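Cytochrome c, putative (Shewanella oneidensis, PDB 1SP3) is an octaheme c-type cytochrome that probably works as a respiratory tetrathionate reductase. Local coordinates at residues N58-F63 against N296-G301. Numbering follows the deposited sequence.
Sequences NSINNF and NAYMAG. With HEC (heme c), chain D; SCN (thiocyanate ion), chain B.
I60 reaches across to Y298 and A300 with the last carbon of its side chain. From CB the chain splits: CG2 points anti to the backbone N, while CG1 stands anti to the carbonyl carbon (chi1 -68°) and, extended at chi2, delivers CD1, the atom that makes the contacts with 296-301. There CD1 lies 3.5 Å from A300 CA. It also meets the Y298 ring at its edge, in plane, 3.8 Å from CE2. The ring's hydroxyl is turned to D302 O and F345 N. Two waters bridge the backbones: one donates to N58 O and accepts from A300 N, while another accepts from I60 N and donates to Y298 O at 2.6 Å. This loop, which follows strand 50-53, thus packs beside the end of strand 295-297 in the mixed sheet, and its S59 and N61 line the pocket of a heme that K56 also binds, S59 CB lying 3.6 Å from heme CMA. N61 forms an Asx turn, its OD1 accepting from F63 N with the donor above the carbonyl plane; V65 N also binds OD1. ND2, the other end of the amide, donates to heme propionate O1A at 2.7 Å and, weakly, to thiocyanate N at 3.4 Å. Putting an alanine here would probably leave the propionate without this donor and F63 N and V65 N without their side-chain acceptor. The thiocyanate, probably from the crystallisation liquor, binds the heme iron through S, with F63 CB 3.6 Å from its N.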
loop_
_atom_site.group_PDB
_atom_site.type_symbol
_atom_site.label_atom_id
_atom_site.label_comp_id
_atom_site.label_asym_id
_atom_site.label_seq_id
_atom_site.Cartn_x
_atom_site.Cartn_y
_atom_site.Cartn_z
ATOM N N ASN A 58 -4.928 6.883 -9.803
ATOM C CA ASN A 58 -6.078 7.687 -9.460
ATOM C C ASN A 58 -6.366 7.784 -7.955
ATOM O O ASN A 58 -7.456 8.096 -7.587
ATOM C CB ASN A 58 -7.280 7.107 -10.221
ATOM C CG ASN A 58 -6.992 7.014 -11.695
ATOM O OD1 ASN A 58 -6.657 7.991 -12.276
ATOM N ND2 ASN A 58 -6.998 5.830 -12.261
ATOM N N SER A 59 -5.435 7.453 -7.075
ATOM C CA SER A 59 -5.840 7.368 -5.677
ATOM C C SER A 59 -5.448 8.596 -4.947
ATOM O O SER A 59 -4.420 9.217 -5.247
ATOM C CB SER A 59 -5.216 6.137 -4.978
ATOM O OG SER A 59 -5.819 4.956 -5.526
ATOM N N ILE A 60 -6.220 8.896 -3.918
ATOM C CA ILE A 60 -5.826 9.958 -2.956
ATOM C C ILE A 60 -5.570 9.294 -1.587
ATOM O O ILE A 60 -6.431 8.504 -1.111
ATOM C CB ILE A 60 -6.943 11.034 -2.909
ATOM C CG1 ILE A 60 -6.931 11.740 -4.267
ATOM C CG2 ILE A 60 -6.701 12.132 -1.857
ATOM C CD1 ILE A 60 -7.994 12.901 -4.431
ATOM N N ASN A 61 -4.417 9.585 -0.963
ATOM C CA ASN A 61 -4.118 9.048 0.382
ATOM C C ASN A 61 -3.745 10.165 1.317
ATOM O O ASN A 61 -3.765 11.349 0.913
ATOM C CB ASN A 61 -3.070 7.901 0.351
ATOM C CG ASN A 61 -1.618 8.396 0.078
ATOM O OD1 ASN A 61 -1.277 9.588 0.278
ATOM N ND2 ASN A 61 -0.727 7.441 -0.289
ATOM N N ASN A 62 -3.528 9.851 2.602
ATOM C CA ASN A 62 -3.145 10.892 3.575
ATOM C C ASN A 62 -1.633 10.867 3.937
ATOM O O ASN A 62 -1.191 11.306 5.026
ATOM C CB ASN A 62 -4.051 10.944 4.817
ATOM C CG ASN A 62 -4.111 9.602 5.602
ATOM O OD1 ASN A 62 -3.317 8.674 5.345
ATOM N ND2 ASN A 62 -5.081 9.486 6.538
ATOM N N PHE A 63 -0.835 10.336 3.009
ATOM C CA PHE A 63 0.632 10.347 3.151
ATOM C C PHE A 63 1.088 11.452 2.186
ATOM O O PHE A 63 0.796 12.661 2.436
ATOM C CB PHE A 63 1.194 8.980 2.762
ATOM C CG PHE A 63 1.097 7.940 3.871
ATOM C CD1 PHE A 63 0.080 6.979 3.861
ATOM C CD2 PHE A 63 2.009 7.936 4.920
ATOM C CE1 PHE A 63 -0.020 6.061 4.887
ATOM C CE2 PHE A 63 1.936 7.023 5.925
ATOM C CZ PHE A 63 0.940 6.068 5.916
ATOM N N ASN A 296 -15.108 1.521 0.716
ATOM C CA ASN A 296 -15.373 2.834 0.194
ATOM C C ASN A 296 -14.073 3.593 -0.059
ATOM O O ASN A 296 -13.066 3.348 0.611
ATOM C CB ASN A 296 -16.332 3.625 1.115
ATOM C CG ASN A 296 -17.265 4.548 0.294
ATOM O OD1 ASN A 296 -17.045 4.736 -0.931
ATOM N ND2 ASN A 296 -18.284 5.086 0.928
ATOM N N ALA A 297 -14.092 4.504 -1.032
ATOM C CA ALA A 297 -12.948 5.366 -1.270
ATOM C C ALA A 297 -13.323 6.816 -1.604
ATOM O O ALA A 297 -14.252 7.063 -2.327
ATOM C CB ALA A 297 -12.018 4.780 -2.370
ATOM N N TYR A 298 -12.524 7.755 -1.100
ATOM C CA TYR A 298 -12.584 9.137 -1.498
ATOM C C TYR A 298 -11.930 9.274 -2.875
ATOM O O TYR A 298 -10.808 8.795 -3.086
ATOM C CB TYR A 298 -11.864 10.032 -0.461
ATOM C CG TYR A 298 -11.922 11.505 -0.925
ATOM C CD1 TYR A 298 -13.031 12.317 -0.600
ATOM C CD2 TYR A 298 -10.938 12.037 -1.755
ATOM C CE1 TYR A 298 -13.131 13.653 -1.062
ATOM C CE2 TYR A 298 -11.014 13.418 -2.213
ATOM C CZ TYR A 298 -12.140 14.197 -1.860
ATOM O OH TYR A 298 -12.265 15.524 -2.292
ATOM N N MET A 299 -12.620 9.875 -3.831
ATOM C CA MET A 299 -12.007 10.040 -5.134
ATOM C C MET A 299 -11.877 11.520 -5.488
ATOM O O MET A 299 -12.560 12.372 -4.876
ATOM C CB MET A 299 -12.819 9.382 -6.229
ATOM C CG MET A 299 -13.178 7.955 -5.932
ATOM S SD MET A 299 -11.707 7.036 -6.281
ATOM C CE MET A 299 -11.486 7.241 -7.988
ATOM N N ALA A 300 -10.965 11.813 -6.431
ATOM C CA ALA A 300 -10.655 13.194 -6.733
ATOM C C ALA A 300 -11.901 13.908 -7.153
ATOM O O ALA A 300 -12.679 13.395 -7.878
ATOM C CB ALA A 300 -9.594 13.286 -7.814
ATOM N N GLY A 301 -12.099 15.097 -6.610
ATOM C CA GLY A 301 -13.307 15.844 -6.863
ATOM C C GLY A 301 -14.483 15.613 -5.941
ATOM O O GLY A 301 -15.415 16.370 -6.061
HETATM FE FE HEC D . 3.193 5.006 -3.444
HETATM C CHA HEC D . 0.377 2.906 -3.344
HETATM C CHB HEC D . 1.110 7.757 -3.600
HETATM C CHC HEC D . 5.891 7.076 -3.808
HETATM C CHD HEC D . 5.287 2.358 -3.114
HETATM N NA HEC D . 1.088 5.316 -3.434
HETATM C C1A HEC D . 0.117 4.302 -3.396
HETATM C C2A HEC D . -1.191 4.955 -3.417
HETATM C C3A HEC D . -1.004 6.305 -3.497
HETATM C C4A HEC D . 0.447 6.541 -3.507
HETATM C CMA HEC D . -2.166 7.391 -3.546
HETATM C CAA HEC D . -2.575 4.203 -3.334
HETATM C CBA HEC D . -3.191 4.341 -1.917
HETATM C CGA HEC D . -2.163 3.945 -0.822
HETATM O O1A HEC D . -1.608 4.878 -0.169
HETATM O O2A HEC D . -1.798 2.718 -0.557
HETATM N NB HEC D . 3.489 7.020 -3.663
HETATM C C1B HEC D . 2.447 7.972 -3.756
HETATM C C2B HEC D . 3.016 9.273 -4.019
HETATM C C3B HEC D . 4.360 9.083 -4.041
HETATM C C4B HEC D . 4.648 7.660 -3.835
HETATM C CMB HEC D . 2.164 10.578 -4.164
HETATM C CAB HEC D . 5.479 10.124 -4.299
HETATM C CBB HEC D . 5.384 11.422 -3.844
HETATM N NC HEC D . 5.319 4.763 -3.423
HETATM C C1C HEC D . 6.227 5.763 -3.598
HETATM C C2C HEC D . 7.544 5.199 -3.510
HETATM C C3C HEC D . 7.389 3.848 -3.283
HETATM C C4C HEC D . 5.957 3.569 -3.248
HETATM C CMC HEC D . 8.826 6.070 -3.677
HETATM C CAC HEC D . 8.516 2.756 -3.101
HETATM C CBC HEC D . 9.515 2.777 -2.147
HETATM N ND HEC D . 2.882 2.922 -3.224
HETATM C C1D HEC D . 3.950 2.052 -3.234
HETATM C C2D HEC D . 3.356 0.697 -3.323
HETATM C C3D HEC D . 1.831 0.842 -3.400
HETATM C C4D HEC D . 1.624 2.273 -3.334
HETATM C CMD HEC D . 4.129 -0.622 -3.345
HETATM C CAD HEC D . 0.740 -0.300 -3.454
HETATM C CBD HEC D . 0.386 -0.639 -2.001
HETATM C CGD HEC D . -0.505 -1.892 -1.843
HETATM O O1D HEC D . -0.338 -2.515 -0.769
HETATM O O2D HEC D . -1.404 -2.328 -2.676
HETATM S S SCN B . 3.082 5.069 -1.073
HETATM C C SCN B . 2.809 6.639 -0.568
HETATM N N SCN B . 2.614 7.761 -0.309
HETATM O O HOH W 1 -9.112 10.006 -7.572
HETATM O O HOH W 2 -8.831 7.213 -3.834
#